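PDB 3L6D: putative oxidoreductase from Pseudomonas putida, which probably binds NADP and acts as an oxidoreductase. Local coordinates for residues L63-N76 and A91-N103. Sequence-based numbering, arbitrary orientation.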
ATOM      1  N   LEU B  63       1.113 -30.357 -27.405  1.00 21.23           N
ATOM      2  CA  LEU B  63      -0.036 -30.827 -26.624  1.00 21.58           C
ATOM      3  C   LEU B  63       0.088 -32.278 -26.230  1.00 23.43           C
ATOM      4  O   LEU B  63      -0.216 -32.634 -25.072  1.00 23.17           O
ATOM      5  CB  LEU B  63      -1.365 -30.589 -27.371  1.00 21.45           C
ATOM      6  CG  LEU B  63      -1.722 -29.111 -27.494  1.00 19.69           C
ATOM      7  CD1 LEU B  63      -2.933 -28.943 -28.464  1.00 21.16           C
ATOM      8  CD2 LEU B  63      -2.042 -28.539 -26.098  1.00 20.11           C
ATOM      9  N   SER B  64       0.584 -33.100 -27.168  1.00 23.21           N
ATOM     10  CA  SER B  64       0.694 -34.533 -26.959  1.00 23.53           C
ATOM     11  C   SER B  64       1.827 -34.851 -26.004  1.00 24.00           C
ATOM     12  O   SER B  64       1.769 -35.836 -25.255  1.00 24.73           O
ATOM     13  CB  SER B  64       0.879 -35.278 -28.311  1.00 23.62           C
ATOM     14  OG  SER B  64      -0.308 -35.157 -29.101  1.00 29.35           O
ATOM     15  N   ALA B  65       2.851 -34.002 -26.009  1.00 24.13           N
ATOM     16  CA  ALA B  65       4.120 -34.330 -25.312  1.00 23.56           C
ATOM     17  C   ALA B  65       4.019 -34.323 -23.795  1.00 22.29           C
ATOM     18  O   ALA B  65       4.851 -34.945 -23.129  1.00 21.59           O
ATOM     19  CB  ALA B  65       5.237 -33.384 -25.743  1.00 24.21           C
ATOM     20  N   SER B  66       3.040 -33.597 -23.250  1.00 20.98           N
ATOM     21  CA  SER B  66       2.960 -33.387 -21.775  1.00 20.47           C
ATOM     22  C   SER B  66       1.517 -33.506 -21.314  1.00 19.94           C
ATOM     23  O   SER B  66       0.633 -33.237 -22.090  1.00 21.27           O
ATOM     24  CB  SER B  66       3.448 -31.963 -21.450  1.00 19.42           C
ATOM     25  OG  SER B  66       4.732 -31.722 -22.010  1.00 19.39           O
ATOM     26  N   PRO B  67       1.271 -33.783 -20.037  1.00 20.09           N
ATOM     27  CA  PRO B  67      -0.127 -33.888 -19.577  1.00 19.73           C
ATOM     28  C   PRO B  67      -0.818 -32.496 -19.468  1.00 19.52           C
ATOM     29  O   PRO B  67      -2.039 -32.412 -19.495  1.00 18.54           O
ATOM     30  CB  PRO B  67       0.015 -34.586 -18.204  1.00 19.01           C
ATOM     31  CG  PRO B  67       1.360 -34.132 -17.726  1.00 26.90           C
ATOM     32  CD  PRO B  67       2.232 -34.142 -18.961  1.00 20.37           C
ATOM     33  N   ALA B  68      -0.017 -31.429 -19.389  1.00 19.20           N
ATOM     34  CA  ALA B  68      -0.537 -30.049 -19.325  1.00 18.74           C
ATOM     35  C   ALA B  68       0.272 -29.163 -20.263  1.00 18.59           C
ATOM     36  O   ALA B  68       1.495 -29.313 -20.370  1.00 17.92           O
ATOM     37  CB  ALA B  68      -0.441 -29.496 -17.920  1.00 19.04           C
ATOM     38  N   THR B  69      -0.407 -28.195 -20.871  1.00 17.43           N
ATOM     39  CA  THR B  69       0.255 -27.250 -21.712  1.00 20.34           C
ATOM     40  C   THR B  69      -0.123 -25.846 -21.208  1.00 21.54           C
ATOM     41  O   THR B  69      -1.305 -25.543 -20.979  1.00 23.29           O
ATOM     42  CB  THR B  69      -0.184 -27.387 -23.193  1.00 20.73           C
ATOM     43  OG1 THR B  69       0.236 -28.651 -23.708  1.00 21.28           O
ATOM     44  CG2 THR B  69       0.463 -26.303 -24.027  1.00 19.34           C
ATOM     45  N   ILE B  70       0.879 -25.000 -21.024  1.00 19.74           N
ATOM     46  CA  ILE B  70       0.624 -23.642 -20.603  1.00 19.46           C
ATOM     47  C   ILE B  70       0.519 -22.773 -21.867  1.00 20.04           C
ATOM     48  O   ILE B  70       1.421 -22.817 -22.718  1.00 19.31           O
ATOM     49  CB  ILE B  70       1.762 -23.192 -19.701  1.00 18.94           C
ATOM     50  CG1 ILE B  70       1.666 -23.906 -18.357  1.00 19.36           C
ATOM     51  CG2 ILE B  70       1.747 -21.677 -19.463  1.00 20.44           C
ATOM     52  CD1 ILE B  70       2.911 -23.696 -17.580  1.00 20.33           C
ATOM     53  N   PHE B  71      -0.580 -22.015 -22.017  1.00 22.10           N
ATOM     54  CA  PHE B  71      -0.760 -21.088 -23.163  1.00 24.17           C
ATOM     55  C   PHE B  71      -0.491 -19.649 -22.722  1.00 24.79           C
ATOM     56  O   PHE B  71      -1.044 -19.188 -21.733  1.00 24.63           O
ATOM     57  CB  PHE B  71      -2.194 -21.064 -23.676  1.00 26.23           C
ATOM     58  CG  PHE B  71      -2.567 -22.168 -24.603  1.00 30.15           C
ATOM     59  CD1 PHE B  71      -2.088 -23.442 -24.439  1.00 28.13           C
ATOM     60  CD2 PHE B  71      -3.513 -21.938 -25.577  1.00 27.67           C
ATOM     61  CE1 PHE B  71      -2.468 -24.482 -25.303  1.00 31.60           C
ATOM     62  CE2 PHE B  71      -3.923 -22.953 -26.441  1.00 31.84           C
ATOM     63  CZ  PHE B  71      -3.390 -24.241 -26.301  1.00 28.43           C
ATOM     64  N   VAL B  72       0.374 -18.943 -23.441  1.00 25.43           N
ATOM     65  CA  VAL B  72       0.642 -17.555 -23.113  1.00 27.98           C
ATOM     66  C   VAL B  72       0.798 -16.850 -24.451  1.00 30.72           C
ATOM     67  O   VAL B  72       1.890 -16.753 -24.988  1.00 30.80           O
ATOM     68  CB  VAL B  72       1.927 -17.336 -22.242  1.00 29.55           C
ATOM     69  CG1 VAL B  72       1.788 -16.023 -21.479  1.00 39.40           C
ATOM     70  CG2 VAL B  72       2.200 -18.459 -21.278  1.00 39.29           C
ATOM     71  N   LEU B  73      -0.311 -16.373 -24.985  1.00 32.55           N
ATOM     72  CA  LEU B  73      -0.349 -15.926 -26.379  1.00 34.74           C
ATOM     73  C   LEU B  73      -0.673 -14.453 -26.448  1.00 35.78           C
ATOM     74  O   LEU B  73      -0.982 -13.849 -25.421  1.00 34.14           O
ATOM     75  CB  LEU B  73      -1.376 -16.734 -27.158  1.00 35.13           C
ATOM     76  CG  LEU B  73      -0.978 -18.213 -27.317  1.00 41.45           C
ATOM     77  CD1 LEU B  73      -2.191 -19.052 -27.655  1.00 36.21           C
ATOM     78  CD2 LEU B  73       0.130 -18.424 -28.340  1.00 36.22           C
ATOM     79  N   LEU B  74      -0.580 -13.874 -27.652  1.00 37.85           N
ATOM     80  CA  LEU B  74      -0.782 -12.431 -27.792  1.00 39.03           C
ATOM     81  C   LEU B  74      -2.174 -12.050 -27.314  1.00 38.88           C
ATOM     82  O   LEU B  74      -2.324 -11.202 -26.435  1.00 39.00           O
ATOM     83  CB  LEU B  74      -0.569 -11.938 -29.238  1.00 40.21           C
ATOM     84  CG  LEU B  74      -0.648 -10.390 -29.376  1.00 56.14           C
ATOM     85  CD1 LEU B  74       0.375  -9.672 -28.466  1.00 41.15           C
ATOM     86  CD2 LEU B  74      -0.519  -9.896 -30.821  1.00 41.07           C
ATOM     87  N   ASP B  75      -3.190 -12.677 -27.899  1.00 38.68           N
ATOM     88  CA  ASP B  75      -4.566 -12.303 -27.568  1.00 38.85           C
ATOM     89  C   ASP B  75      -5.524 -13.454 -27.828  1.00 38.50           C
ATOM     90  O   ASP B  75      -5.091 -14.565 -28.180  1.00 39.17           O
ATOM     91  CB  ASP B  75      -4.968 -11.043 -28.365  1.00 38.61           C
ATOM     92  CG  ASP B  75      -4.809 -11.225 -29.865  1.00 41.88           C
ATOM     93  OD1 ASP B  75      -4.710 -12.390 -30.339  1.00 38.09           O
ATOM     94  OD2 ASP B  75      -4.800 -10.193 -30.580  1.00 39.59           O
ATOM     95  N   ASN B  76      -6.823 -13.182 -27.708  1.00 38.16           N
ATOM     96  CA  ASN B  76      -7.818 -14.206 -27.949  1.00 37.97           C
ATOM     97  C   ASN B  76      -7.775 -14.690 -29.399  1.00 36.68           C
ATOM     98  O   ASN B  76      -7.872 -15.881 -29.638  1.00 35.64           O
ATOM     99  CB  ASN B  76      -9.223 -13.731 -27.549  1.00 39.07           C
ATOM    100  CG  ASN B  76     -10.093 -14.870 -27.039  1.00 49.82           C
ATOM    101  OD1 ASN B  76      -9.774 -15.480 -26.017  1.00 39.85           O
ATOM    102  ND2 ASN B  76     -11.193 -15.169 -27.752  1.00 39.16           N
ATOM    103  N   ALA B  91      -5.633 -33.613 -30.398  1.00 25.90           N
ATOM    104  CA  ALA B  91      -4.536 -33.630 -29.401  1.00 24.64           C
ATOM    105  C   ALA B  91      -4.877 -32.987 -28.056  1.00 22.99           C
ATOM    106  O   ALA B  91      -4.126 -33.150 -27.093  1.00 22.40           O
ATOM    107  CB  ALA B  91      -3.270 -33.006 -29.985  1.00 24.87           C
ATOM    108  N   LEU B  92      -5.986 -32.243 -27.987  1.00 21.52           N
ATOM    109  CA  LEU B  92      -6.528 -31.761 -26.709  1.00 22.02           C
ATOM    110  C   LEU B  92      -7.063 -32.864 -25.762  1.00 23.05           C
ATOM    111  O   LEU B  92      -7.136 -32.646 -24.539  1.00 23.54           O
ATOM    112  CB  LEU B  92      -7.652 -30.737 -26.975  1.00 21.02           C
ATOM    113  CG  LEU B  92      -7.170 -29.438 -27.643  1.00 20.74           C
ATOM    114  CD1 LEU B  92      -8.350 -28.556 -28.094  1.00 21.65           C
ATOM    115  CD2 LEU B  92      -6.244 -28.616 -26.685  1.00 22.35           C
ATOM    116  N   ALA B  93      -7.477 -34.017 -26.302  1.00 22.65           N
ATOM    117  CA  ALA B  93      -8.166 -35.042 -25.483  1.00 22.55           C
ATOM    118  C   ALA B  93      -7.267 -35.432 -24.304  1.00 21.51           C
ATOM    119  O   ALA B  93      -6.080 -35.708 -24.511  1.00 21.24           O
ATOM    120  CB  ALA B  93      -8.490 -36.300 -26.302  1.00 23.08           C
ATOM    121  N   HIS B  94      -7.833 -35.437 -23.094  1.00 19.87           N
ATOM    122  CA  HIS B  94      -7.093 -35.822 -21.894  1.00 21.87           C
ATOM    123  C   HIS B  94      -5.883 -34.950 -21.566  1.00 22.21           C
ATOM    124  O   HIS B  94      -4.981 -35.382 -20.838  1.00 23.20           O
ATOM    125  CB  HIS B  94      -6.684 -37.280 -21.985  1.00 22.62           C
ATOM    126  CG  HIS B  94      -7.814 -38.167 -22.360  1.00 25.76           C
ATOM    127  ND1 HIS B  94      -9.010 -38.161 -21.671  1.00 23.82           N
ATOM    128  CD2 HIS B  94      -7.963 -39.031 -23.387  1.00 23.79           C
ATOM    129  CE1 HIS B  94      -9.832 -39.028 -22.230  1.00 25.53           C
ATOM    130  NE2 HIS B  94      -9.217 -39.577 -23.265  1.00 26.25           N
ATOM    131  N   ARG B  95      -5.886 -33.718 -22.057  1.00 20.71           N
ATOM    132  CA  ARG B  95      -4.830 -32.754 -21.700  1.00 21.93           C
ATOM    133  C   ARG B  95      -5.437 -31.577 -20.981  1.00 22.04           C
ATOM    134  O   ARG B  95      -6.573 -31.203 -21.232  1.00 23.31           O
ATOM    135  CB  ARG B  95      -4.105 -32.217 -22.972  1.00 21.86           C
ATOM    136  CG  ARG B  95      -3.479 -33.304 -23.870  1.00 16.40           C
ATOM    137  CD  ARG B  95      -2.445 -34.053 -23.028  1.00 23.16           C
ATOM    138  NE  ARG B  95      -1.625 -34.948 -23.824  1.00 21.36           N
ATOM    139  CZ  ARG B  95      -1.917 -36.221 -24.094  1.00 25.50           C
ATOM    140  NH1 ARG B  95      -3.050 -36.774 -23.668  1.00 22.25           N
ATOM    141  NH2 ARG B  95      -1.057 -36.946 -24.812  1.00 22.57           N
ATOM    142  N   THR B  96      -4.667 -30.970 -20.101  1.00 22.29           N
ATOM    143  CA  THR B  96      -5.118 -29.748 -19.423  1.00 22.36           C
ATOM    144  C   THR B  96      -4.408 -28.569 -20.086  1.00 21.34           C
ATOM    145  O   THR B  96      -3.190 -28.608 -20.259  1.00 20.32           O
ATOM    146  CB  THR B  96      -4.767 -29.830 -17.954  1.00 22.69           C
ATOM    147  OG1 THR B  96      -5.505 -30.921 -17.395  1.00 20.49           O
ATOM    148  CG2 THR B  96      -5.113 -28.449 -17.178  1.00 21.60           C
ATOM    149  N   ILE B  97      -5.182 -27.573 -20.514  1.00 20.16           N
ATOM    150  CA  ILE B  97      -4.639 -26.311 -21.006  1.00 20.57           C
ATOM    151  C   ILE B  97      -4.703 -25.353 -19.858  1.00 20.74           C
ATOM    152  O   ILE B  97      -5.815 -25.116 -19.313  1.00 22.14           O
ATOM    153  CB  ILE B  97      -5.541 -25.741 -22.144  1.00 22.87           C
ATOM    154  CG1 ILE B  97      -5.670 -26.745 -23.283  1.00 32.47           C
ATOM    155  CG2 ILE B  97      -5.009 -24.411 -22.681  1.00 32.29           C
ATOM    156  CD1 ILE B  97      -4.334 -27.339 -23.739  1.00 25.17           C
ATOM    157  N   VAL B  98      -3.570 -24.755 -19.511  1.00 19.00           N
ATOM    158  CA  VAL B  98      -3.531 -23.677 -18.482  1.00 19.58           C
ATOM    159  C   VAL B  98      -3.290 -22.337 -19.195  1.00 19.87           C
ATOM    160  O   VAL B  98      -2.193 -22.099 -19.718  1.00 19.69           O
ATOM    161  CB  VAL B  98      -2.433 -23.965 -17.411  1.00 19.33           C
ATOM    162  CG1 VAL B  98      -2.527 -22.931 -16.237  1.00 23.74           C
ATOM    163  CG2 VAL B  98      -2.592 -25.371 -16.861  1.00 19.79           C
ATOM    164  N   ASP B  99      -4.329 -21.504 -19.259  1.00 19.44           N
ATOM    165  CA  ASP B  99      -4.384 -20.347 -20.133  1.00 21.64           C
ATOM    166  C   ASP B  99      -4.116 -19.083 -19.351  1.00 21.97           C
ATOM    167  O   ASP B  99      -4.990 -18.622 -18.594  1.00 20.34           O
ATOM    168  CB  ASP B  99      -5.798 -20.282 -20.765  1.00 23.02           C
ATOM    169  CG  ASP B  99      -5.939 -19.223 -21.847  1.00 35.69           C
ATOM    170  OD1 ASP B  99      -4.961 -18.520 -22.206  1.00 25.95           O
ATOM    171  OD2 ASP B  99      -7.063 -19.114 -22.361  1.00 25.34           O
ATOM    172  N   TYR B 100      -2.902 -18.533 -19.518  1.00 22.94           N
ATOM    173  CA  TYR B 100      -2.541 -17.241 -18.914  1.00 25.22           C
ATOM    174  C   TYR B 100      -2.735 -16.024 -19.857  1.00 28.74           C
ATOM    175  O   TYR B 100      -2.371 -14.920 -19.472  1.00 30.70           O
ATOM    176  CB  TYR B 100      -1.101 -17.263 -18.387  1.00 23.98           C
ATOM    177  CG  TYR B 100      -0.907 -18.176 -17.223  1.00 23.66           C
ATOM    178  CD1 TYR B 100      -1.216 -17.771 -15.936  1.00 24.65           C
ATOM    179  CD2 TYR B 100      -0.418 -19.468 -17.403  1.00 25.30           C
ATOM    180  CE1 TYR B 100      -1.041 -18.615 -14.839  1.00 23.81           C
ATOM    181  CE2 TYR B 100      -0.266 -20.325 -16.319  1.00 22.97           C
ATOM    182  CZ  TYR B 100      -0.586 -19.898 -15.052  1.00 25.52           C
ATOM    183  OH  TYR B 100      -0.429 -20.725 -13.977  1.00 23.54           O
ATOM    184  N   THR B 101      -3.282 -16.230 -21.057  1.00 29.41           N
ATOM    185  CA  THR B 101      -3.411 -15.169 -22.089  1.00 32.94           C
ATOM    186  C   THR B 101      -4.520 -14.222 -21.650  1.00 37.35           C
ATOM    187  O   THR B 101      -5.595 -14.684 -21.301  1.00 37.70           O
ATOM    188  CB  THR B 101      -3.825 -15.732 -23.453  1.00 31.76           C
ATOM    189  OG1 THR B 101      -2.799 -16.569 -23.989  1.00 33.60           O
ATOM    190  CG2 THR B 101      -4.111 -14.595 -24.478  1.00 35.38           C
ATOM    191  N   THR B 102      -4.267 -12.910 -21.661  1.00 40.64           N
ATOM    192  CA  THR B 102      -5.334 -11.928 -21.359  1.00 43.07           C
ATOM    193  C   THR B 102      -6.468 -11.863 -22.390  1.00 45.47           C
ATOM    194  O   THR B 102      -6.253 -11.726 -23.600  1.00 45.61           O
ATOM    195  CB  THR B 102      -4.777 -10.538 -21.112  1.00 42.73           C
ATOM    196  OG1 THR B 102      -3.664 -10.659 -20.226  1.00 44.88           O
ATOM    197  CG2 THR B 102      -5.844  -9.653 -20.473  1.00 44.40           C
ATOM    198  N   ASN B 103      -7.674 -11.832 -21.841  1.00 48.14           N
ATOM    199  CA  ASN B 103      -8.872 -12.393 -22.406  1.00 50.91           C
ATOM    200  C   ASN B 103      -9.997 -11.424 -22.025  1.00 52.25           C
ATOM    201  O   ASN B 103      -9.883 -10.720 -21.010  1.00 51.24           O
ATOM    202  CB  ASN B 103      -9.042 -13.758 -21.678  1.00 51.81           C
ATOM    203  CG  ASN B 103     -10.273 -14.530 -22.087  1.00 55.22           C
ATOM    204  OD1 ASN B 103     -11.202 -14.698 -21.282  1.00 52.75           O
ATOM    205  ND2 ASN B 103     -10.267 -15.070 -23.305  1.00 51.76           N
TER
HETATM  206  O   HOH W   1      -2.656 -35.248 -27.150  1.00 38.20           O
HETATM  207  O   HOH W   2      -4.161 -33.235 -17.828  1.00 24.22           O
HETATM  208  O   HOH W   3      -4.078 -10.113 -24.948  1.00 44.02           O
HETATM  209  O   HOH W   4      -7.371 -10.780 -26.287  1.00 30.61           O
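Strands 68-71 and 96-99 run side by side in parallel, their axes 4.6 Å apart and inclined by 22°. With helices between them, they form a right-handed beta-alpha-beta crossover of the Rossmann-type nucleotide-binding domain. Donors alternate between the two segments: T96 N donates to P67 O, T69 N to T96 O, V98 N to T69 O, F71 N to V98 O, and Y100 N to F71 O. On the face carrying F71, CG2 of I97 sits over the ring centre, 3.6 Å from the centroid and 14° off its normal, a CH-pi contact. The other branch of I97 ends in CD1, which meets L63 CD2 at 3.5 Å. R95, just before strand 96-99, bends at chi2 back to the C-terminal end of helix 59-65, bringing its guanidinium edge to two carbonyls: NE bonds L63 O (3.0 Å) and NH2 bonds S64 O (3.1 Å), the latter straighter at 163°. An alanine here would lose both bonds and is likely to leave these carbonyls of the helix end without their side-chain donors. At the end of strand 96-99, D99 OD1 accepts from T101 N in an Asx turn, while D99 OD2 bonds Y122 OH. T101 OG1 accepts from L73 N at 2.7 Å.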